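Local atomic coordinates of hypothetical protein PH1948 (Pyrococcus horikoshii, PDB entry 1WY7), a protein that binds S-adenosyl-L-homocysteine and is probably an S-adenosylmethionine-dependent methyltransferase acting on RNA. Residues G50-D55 with R112-I117; T174-I179 with R192-I197. All blocks are in the same frame, centred on the assembly; numbering follows the deposited sequence.

Interaction 1 (G50-D55 with R112-I117); sequences GKVVAD and RVDIVI
Asp-114 reaches across to the start of the neighbouring strand and takes the backbone N-H of Val-52 on the anti side of OD2, at 2.9 Å and almost straight (170°). Its CG lies anti to its own carbonyl carbon (chi1 -68°), which brings OD2 to the N-H of Val-52; the Asp-114 side chain crosses those of Val-52 and Lys-51 at about a right angle. The exchange is mutual: Val-52 O is gripped by two donors, Asp-114 N at 2.9 Å and Ile-115 N at 3.1 Å. An alanine here has no carboxylate to offer, and the N-H of Val-52 would probably lose its mate and the start of the strand pair be held less firmly. Beyond it the parallel ladder runs regularly, with Ala-54 N bonded to Ile-115 O and Ala-54 O to Ile-117 N. On one face the methyl of Ala-54 sits against both branches of Val-113, CB to CG1 and CG2 each 3.8 Å, under helix 131-140. On the other, the CD1 methyl of Ile-115 sits against CB, CG and CD of Lys-51, which its side chain crosses at a slant, CG nearest at 3.8 Å, and Val-53 CG1 meets Ile-117 CD1 at 3.8 Å with the two side chains crossing at about a right angle. Asp-55, on this same face, turns its OD1 to Ser-64 of helix 62-69, and its side chain ends about 5 Å from the bound S-adenosyl-L-homocysteine. Strands 52-56 and 115-118 are central parallel neighbours of the Rossmann-like methyltransferase fold, whose C-terminal strand ends border the cofactor site.

Interaction 2 (T174-I179 with R192-I197); sequences TTKIEI and RITVDI
The guanidinium of Arg-192 is met at its edge by the carboxylate of Glu-178: OE2 lies close to the guanidinium plane, and the two flat groups are turned 30° apart. The salt bridge runs through NH1 alone and is bent at the hydrogen (134°); the modelled 2.5 Å between NH1 and Glu-178 OE2 is shorter than expected, and its exact value is doubtful. Arg-192 bends at chi2 and chi3 while Glu-178 stays extended beyond CG, and the two chains lie side by side, their CG atoms touching. At the far end of the same face, the carboxylate of Asp-196 receives Thr-174 OG1 nearly in line with its CG-OD2 bond, at 2.7 Å. With Thr-174 OG1 anti to the carbonyl carbon, the same torsion sets CG2 against both Thr-194 CG2 and Asp-196 OD2, each 3.5 Å away. Asp-196 also has a charged partner, Arg-155, whose NE forms a salt bridge with OD1.

The opposite face is mostly apolar. Ile-177 and Ile-193 run abreast, CG1 of each wedged between its backbone N and carbonyl carbon (chi1 62° in Ile-177); this brings the two CG1 atoms to 3.4 Å, tighter than usual. Val-195 crosses Ile-177 at about a right angle, its CG2 4.0 Å from Ile-177 CG2, and helix 32-44 packs on Ile-177 and Ile-197. Thr-175 OG1 is also buried here, with no hydrogen-bonding partner in the model. Between the faces, Thr-175 pairs with Val-195 and Ile-177 with Ile-193 through reciprocal backbone bonds, Ile-193 N to Ile-177 O being the most bent. The chemistry is that of a two-faced antiparallel hairpin: charges and hydroxyls pair along one side, while branched aliphatic residues on the other seat the hairpin against helix 32-44.

Overall arrangement
Both contacts belong to the same mixed seven-stranded sheet, on opposite sides of the chain's centre, with their own centres about 24 Å apart and nearest atoms about 9 Å. Interaction 1 is buried core: it joins parallel strands 52-56 and 115-118, distant in sequence, between helices on both faces, and its side-chain polar bond goes to a backbone N-H. Interaction 2 is only partly buried: it pairs antiparallel strands 191-202 and 167-179, the latter at the sheet's edge, and adds a salt bridge and a hydroxyl-carboxylate bond between side chains. Strand 143-149 lies between the two pairs, joining the parallel half to the hairpin. The bound S-adenosyl-L-homocysteine lies closer to Asp-55 than to Ile-179.

Interaction 1 (G50-D55 with R112-I117)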
ATOM      1  N   GLY A  50      -8.288   8.871  12.543  1.00 39.15           N
ATOM      2  CA  GLY A  50      -8.740   8.143  13.710  1.00 37.35           C
ATOM      3  C   GLY A  50      -8.912   6.650  13.507  1.00 38.88           C
ATOM      4  O   GLY A  50      -9.440   5.963  14.378  1.00 40.03           O
ATOM      5  N   LYS A  51      -8.461   6.134  12.370  1.00 37.11           N
ATOM      6  CA  LYS A  51      -8.608   4.708  12.093  1.00 35.98           C
ATOM      7  C   LYS A  51      -7.351   3.887  12.370  1.00 34.70           C
ATOM      8  O   LYS A  51      -6.233   4.413  12.348  1.00 31.67           O
ATOM      9  CB  LYS A  51      -9.008   4.513  10.629  1.00 36.74           C
ATOM     10  CG  LYS A  51     -10.233   5.300  10.210  1.00 38.77           C
ATOM     11  CD  LYS A  51     -11.512   4.713  10.773  1.00 39.74           C
ATOM     12  CE  LYS A  51     -12.721   5.515  10.298  1.00 40.85           C
ATOM     13  NZ  LYS A  51     -13.981   4.721  10.355  1.00 42.50           N
ATOM     14  N   VAL A  52      -7.546   2.598  12.643  1.00 33.57           N
ATOM     15  CA  VAL A  52      -6.427   1.685  12.858  1.00 32.53           C
ATOM     16  C   VAL A  52      -6.134   1.163  11.456  1.00 30.10           C
ATOM     17  O   VAL A  52      -6.957   0.475  10.854  1.00 30.18           O
ATOM     18  CB  VAL A  52      -6.812   0.512  13.794  1.00 32.55           C
ATOM     19  CG1 VAL A  52      -5.636  -0.441  13.942  1.00 33.67           C
ATOM     20  CG2 VAL A  52      -7.203   1.052  15.157  1.00 32.49           C
ATOM     21  N   VAL A  53      -4.971   1.517  10.929  1.00 28.98           N
ATOM     22  CA  VAL A  53      -4.602   1.126   9.572  1.00 27.53           C
ATOM     23  C   VAL A  53      -3.473   0.117   9.448  1.00 28.71           C
ATOM     24  O   VAL A  53      -2.453   0.222  10.131  1.00 28.01           O
ATOM     25  CB  VAL A  53      -4.194   2.370   8.726  1.00 25.42           C
ATOM     26  CG1 VAL A  53      -3.845   1.942   7.297  1.00 16.64           C
ATOM     27  CG2 VAL A  53      -5.318   3.399   8.733  1.00 24.59           C
ATOM     28  N   ALA A  54      -3.659  -0.849   8.554  1.00 27.85           N
ATOM     29  CA  ALA A  54      -2.627  -1.841   8.299  1.00 27.98           C
ATOM     30  C   ALA A  54      -2.044  -1.523   6.928  1.00 26.55           C
ATOM     31  O   ALA A  54      -2.784  -1.330   5.958  1.00 27.29           O
ATOM     32  CB  ALA A  54      -3.223  -3.260   8.317  1.00 27.91           C
ATOM     33  N   ASP A  55      -0.719  -1.443   6.859  1.00 25.20           N
ATOM     34  CA  ASP A  55      -0.008  -1.168   5.612  1.00 24.63           C
ATOM     35  C   ASP A  55       0.689  -2.486   5.237  1.00 24.70           C
ATOM     36  O   ASP A  55       1.745  -2.810   5.778  1.00 22.34           O
ATOM     37  CB  ASP A  55       1.013  -0.043   5.848  1.00 21.88           C
ATOM     38  CG  ASP A  55       1.778   0.339   4.600  1.00 25.69           C
ATOM     39  OD1 ASP A  55       2.642   1.255   4.687  1.00 20.12           O
ATOM     40  OD2 ASP A  55       1.526  -0.266   3.525  1.00 26.83           O
ATOM     41  N   ARG A 112      -7.135  -7.830  13.375  1.00 51.11           N
ATOM     42  CA  ARG A 112      -8.191  -7.099  12.697  1.00 50.23           C
ATOM     43  C   ARG A 112      -7.948  -5.592  12.800  1.00 47.34           C
ATOM     44  O   ARG A 112      -7.612  -5.080  13.863  1.00 48.51           O
ATOM     45  CB  ARG A 112      -9.546  -7.463  13.297  1.00 51.99           C
ATOM     46  CG  ARG A 112     -10.698  -6.848  12.553  1.00 56.04           C
ATOM     47  CD  ARG A 112     -11.857  -7.812  12.433  1.00 58.23           C
ATOM     48  NE  ARG A 112     -12.848  -7.320  11.481  1.00 61.32           N
ATOM     49  CZ  ARG A 112     -12.841  -7.584  10.175  1.00 60.12           C
ATOM     50  NH1 ARG A 112     -11.897  -8.349   9.649  1.00 58.72           N
ATOM     51  NH2 ARG A 112     -13.776  -7.066   9.391  1.00 61.07           N
ATOM     52  N   VAL A 113      -8.104  -4.895  11.680  1.00 43.92           N
ATOM     53  CA  VAL A 113      -7.903  -3.451  11.630  1.00 39.79           C
ATOM     54  C   VAL A 113      -9.124  -2.790  10.997  1.00 40.22           C
ATOM     55  O   VAL A 113     -10.029  -3.480  10.521  1.00 39.56           O
ATOM     56  CB  VAL A 113      -6.674  -3.097  10.767  1.00 38.70           C
ATOM     57  CG1 VAL A 113      -5.422  -3.761  11.329  1.00 35.80           C
ATOM     58  CG2 VAL A 113      -6.910  -3.542   9.336  1.00 34.86           C
ATOM     59  N   ASP A 114      -9.148  -1.459  10.982  1.00 39.79           N
ATOM     60  CA  ASP A 114     -10.256  -0.713  10.373  1.00 39.04           C
ATOM     61  C   ASP A 114     -10.070  -0.587   8.866  1.00 38.54           C
ATOM     62  O   ASP A 114     -11.023  -0.745   8.093  1.00 39.70           O
ATOM     63  CB  ASP A 114     -10.361   0.712  10.938  1.00 39.53           C
ATOM     64  CG  ASP A 114     -10.797   0.752  12.394  1.00 42.35           C
ATOM     65  OD1 ASP A 114     -11.713  -0.014  12.771  1.00 44.49           O
ATOM     66  OD2 ASP A 114     -10.235   1.570  13.158  1.00 39.07           O
ATOM     67  N   ILE A 115      -8.841  -0.291   8.452  1.00 36.07           N
ATOM     68  CA  ILE A 115      -8.539  -0.099   7.039  1.00 33.05           C
ATOM     69  C   ILE A 115      -7.212  -0.723   6.609  1.00 32.06           C
ATOM     70  O   ILE A 115      -6.254  -0.787   7.372  1.00 31.49           O
ATOM     71  CB  ILE A 115      -8.478   1.443   6.669  1.00 33.88           C
ATOM     72  CG1 ILE A 115      -9.879   2.034   6.496  1.00 35.91           C
ATOM     73  CG2 ILE A 115      -7.732   1.661   5.361  1.00 31.04           C
ATOM     74  CD1 ILE A 115     -10.565   2.353   7.764  1.00 38.18           C
ATOM     75  N   VAL A 116      -7.169  -1.187   5.368  1.00 30.53           N
ATOM     76  CA  VAL A 116      -5.939  -1.708   4.817  1.00 28.33           C
ATOM     77  C   VAL A 116      -5.547  -0.816   3.633  1.00 28.01           C
ATOM     78  O   VAL A 116      -6.391  -0.460   2.813  1.00 28.51           O
ATOM     79  CB  VAL A 116      -6.072  -3.151   4.257  1.00 25.94           C
ATOM     80  CG1 VAL A 116      -4.833  -3.469   3.455  1.00 20.20           C
ATOM     81  CG2 VAL A 116      -6.254  -4.183   5.381  1.00 23.30           C
ATOM     82  N   ILE A 117      -4.276  -0.445   3.564  1.00 25.96           N
ATOM     83  CA  ILE A 117      -3.765   0.308   2.429  1.00 25.54           C
ATOM     84  C   ILE A 117      -2.548  -0.497   2.010  1.00 25.95           C
ATOM     85  O   ILE A 117      -1.833  -1.030   2.864  1.00 26.58           O
ATOM     86  CB  ILE A 117      -3.352   1.745   2.802  1.00 24.85           C
ATOM     87  CG1 ILE A 117      -2.240   1.734   3.858  1.00 25.11           C
ATOM     88  CG2 ILE A 117      -4.583   2.505   3.287  1.00 24.62           C
ATOM     89  CD1 ILE A 117      -1.818   3.139   4.330  1.00 29.75           C
TER

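Interaction 2 (T174-I179 with R192-I197)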
ATOM      1  N   THR A 174      -7.152   5.702 -12.116  1.00 32.32           N
ATOM      2  CA  THR A 174      -6.048   5.281 -12.956  1.00 33.19           C
ATOM      3  C   THR A 174      -5.022   6.398 -13.143  1.00 36.77           C
ATOM      4  O   THR A 174      -5.376   7.532 -13.484  1.00 36.64           O
ATOM      5  CB  THR A 174      -6.573   4.807 -14.318  1.00 33.24           C
ATOM      6  OG1 THR A 174      -7.631   3.861 -14.106  1.00 30.40           O
ATOM      7  CG2 THR A 174      -5.464   4.146 -15.125  1.00 31.00           C
ATOM      8  N   THR A 175      -3.755   6.074 -12.883  1.00 37.63           N
ATOM      9  CA  THR A 175      -2.644   7.020 -13.018  1.00 40.67           C
ATOM     10  C   THR A 175      -1.382   6.337 -13.506  1.00 41.87           C
ATOM     11  O   THR A 175      -1.227   5.123 -13.397  1.00 41.08           O
ATOM     12  CB  THR A 175      -2.239   7.703 -11.686  1.00 42.22           C
ATOM     13  OG1 THR A 175      -2.525   6.824 -10.594  1.00 44.81           O
ATOM     14  CG2 THR A 175      -2.945   9.035 -11.511  1.00 45.80           C
ATOM     15  N   LYS A 176      -0.467   7.144 -14.026  1.00 43.04           N
ATOM     16  CA  LYS A 176       0.806   6.651 -14.521  1.00 44.54           C
ATOM     17  C   LYS A 176       1.853   6.978 -13.476  1.00 44.34           C
ATOM     18  O   LYS A 176       1.904   8.099 -12.970  1.00 44.55           O
ATOM     19  CB  LYS A 176       1.172   7.354 -15.831  1.00 45.81           C
ATOM     20  CG  LYS A 176      -0.027   7.620 -16.726  1.00 50.83           C
ATOM     21  CD  LYS A 176       0.365   8.174 -18.091  1.00 52.84           C
ATOM     22  CE  LYS A 176       0.840   7.069 -19.019  1.00 54.88           C
ATOM     23  NZ  LYS A 176       1.023   7.555 -20.414  1.00 56.44           N
ATOM     24  N   ILE A 177       2.678   6.002 -13.127  1.00 43.83           N
ATOM     25  CA  ILE A 177       3.731   6.254 -12.155  1.00 43.49           C
ATOM     26  C   ILE A 177       5.066   6.040 -12.833  1.00 44.29           C
ATOM     27  O   ILE A 177       5.140   5.450 -13.909  1.00 43.55           O
ATOM     28  CB  ILE A 177       3.643   5.310 -10.935  1.00 42.09           C
ATOM     29  CG1 ILE A 177       3.815   3.848 -11.375  1.00 39.03           C
ATOM     30  CG2 ILE A 177       2.310   5.526 -10.215  1.00 42.49           C
ATOM     31  CD1 ILE A 177       3.868   2.865 -10.213  1.00 35.39           C
ATOM     32  N   GLU A 178       6.122   6.531 -12.206  1.00 45.78           N
ATOM     33  CA  GLU A 178       7.453   6.364 -12.750  1.00 48.53           C
ATOM     34  C   GLU A 178       8.338   5.775 -11.676  1.00 47.73           C
ATOM     35  O   GLU A 178       8.532   6.373 -10.620  1.00 47.15           O
ATOM     36  CB  GLU A 178       8.003   7.712 -13.219  1.00 50.71           C
ATOM     37  CG  GLU A 178       7.141   8.360 -14.285  1.00 54.93           C
ATOM     38  CD  GLU A 178       7.729   9.644 -14.820  1.00 57.57           C
ATOM     39  OE1 GLU A 178       7.941  10.586 -14.025  1.00 58.78           O
ATOM     40  OE2 GLU A 178       7.978   9.711 -16.042  1.00 60.02           O
ATOM     41  N   ILE A 179       8.867   4.591 -11.940  1.00 47.48           N
ATOM     42  CA  ILE A 179       9.737   3.959 -10.976  1.00 47.71           C
ATOM     43  C   ILE A 179      11.152   4.118 -11.496  1.00 47.98           C
ATOM     44  O   ILE A 179      11.526   3.510 -12.494  1.00 47.35           O
ATOM     45  CB  ILE A 179       9.389   2.464 -10.800  1.00 47.44           C
ATOM     46  CG1 ILE A 179       7.895   2.320 -10.469  1.00 48.33           C
ATOM     47  CG2 ILE A 179      10.222   1.869  -9.671  1.00 45.05           C
ATOM     48  CD1 ILE A 179       7.417   0.882 -10.321  1.00 47.60           C
ATOM     49  N   ARG A 192       7.902   3.756 -16.662  1.00 54.98           N
ATOM     50  CA  ARG A 192       6.575   4.362 -16.594  1.00 54.31           C
ATOM     51  C   ARG A 192       5.457   3.357 -16.839  1.00 51.84           C
ATOM     52  O   ARG A 192       5.271   2.890 -17.964  1.00 53.35           O
ATOM     53  CB  ARG A 192       6.451   5.504 -17.614  1.00 57.82           C
ATOM     54  CG  ARG A 192       7.314   6.729 -17.318  1.00 61.76           C
ATOM     55  CD  ARG A 192       8.764   6.528 -17.754  1.00 66.95           C
ATOM     56  NE  ARG A 192       9.036   7.077 -19.083  1.00 68.53           N
ATOM     57  CZ  ARG A 192       8.900   8.364 -19.397  1.00 70.27           C
ATOM     58  NH1 ARG A 192       8.494   9.233 -18.481  1.00 70.33           N
ATOM     59  NH2 ARG A 192       9.174   8.786 -20.627  1.00 70.62           N
ATOM     60  N   ILE A 193       4.717   3.019 -15.789  1.00 46.18           N
ATOM     61  CA  ILE A 193       3.603   2.088 -15.921  1.00 42.63           C
ATOM     62  C   ILE A 193       2.305   2.751 -15.497  1.00 39.08           C
ATOM     63  O   ILE A 193       2.302   3.753 -14.793  1.00 35.89           O
ATOM     64  CB  ILE A 193       3.750   0.823 -15.034  1.00 42.40           C
ATOM     65  CG1 ILE A 193       4.094   1.236 -13.609  1.00 43.68           C
ATOM     66  CG2 ILE A 193       4.770  -0.127 -15.622  1.00 44.31           C
ATOM     67  CD1 ILE A 193       3.885   0.129 -12.587  1.00 45.88           C
ATOM     68  N   THR A 194       1.197   2.166 -15.925  1.00 36.90           N
ATOM     69  CA  THR A 194      -0.099   2.686 -15.578  1.00 35.09           C
ATOM     70  C   THR A 194      -0.722   1.748 -14.564  1.00 34.56           C
ATOM     71  O   THR A 194      -0.828   0.549 -14.807  1.00 35.64           O
ATOM     72  CB  THR A 194      -0.976   2.771 -16.806  1.00 35.44           C
ATOM     73  OG1 THR A 194      -0.294   3.544 -17.800  1.00 35.38           O
ATOM     74  CG2 THR A 194      -2.308   3.422 -16.462  1.00 32.68           C
ATOM     75  N   VAL A 195      -1.116   2.295 -13.419  1.00 31.30           N
ATOM     76  CA  VAL A 195      -1.728   1.490 -12.374  1.00 28.39           C
ATOM     77  C   VAL A 195      -3.124   1.999 -12.013  1.00 29.26           C
ATOM     78  O   VAL A 195      -3.486   3.142 -12.307  1.00 26.31           O
ATOM     79  CB  VAL A 195      -0.864   1.492 -11.058  1.00 28.97           C
ATOM     80  CG1 VAL A 195       0.506   0.849 -11.307  1.00 26.68           C
ATOM     81  CG2 VAL A 195      -0.677   2.919 -10.549  1.00 25.36           C
ATOM     82  N   ASP A 196      -3.903   1.121 -11.388  1.00 27.18           N
ATOM     83  CA  ASP A 196      -5.235   1.446 -10.912  1.00 27.62           C
ATOM     84  C   ASP A 196      -5.120   1.447  -9.395  1.00 27.57           C
ATOM     85  O   ASP A 196      -4.454   0.582  -8.810  1.00 27.89           O
ATOM     86  CB  ASP A 196      -6.261   0.372 -11.299  1.00 28.41           C
ATOM     87  CG  ASP A 196      -6.582   0.365 -12.773  1.00 31.44           C
ATOM     88  OD1 ASP A 196      -6.693  -0.745 -13.329  1.00 29.75           O
ATOM     89  OD2 ASP A 196      -6.726   1.453 -13.372  1.00 28.58           O
ATOM     90  N   ILE A 197      -5.754   2.423  -8.766  1.00 27.12           N
ATOM     91  CA  ILE A 197      -5.786   2.503  -7.319  1.00 25.99           C
ATOM     92  C   ILE A 197      -7.222   2.085  -6.995  1.00 27.22           C
ATOM     93  O   ILE A 197      -8.183   2.743  -7.414  1.00 27.57           O
ATOM     94  CB  ILE A 197      -5.514   3.939  -6.833  1.00 24.93           C
ATOM     95  CG1 ILE A 197      -4.125   4.376  -7.300  1.00 23.35           C
ATOM     96  CG2 ILE A 197      -5.644   4.007  -5.319  1.00 23.51           C
ATOM     97  CD1 ILE A 197      -3.755   5.782  -6.902  1.00 23.16           C
TER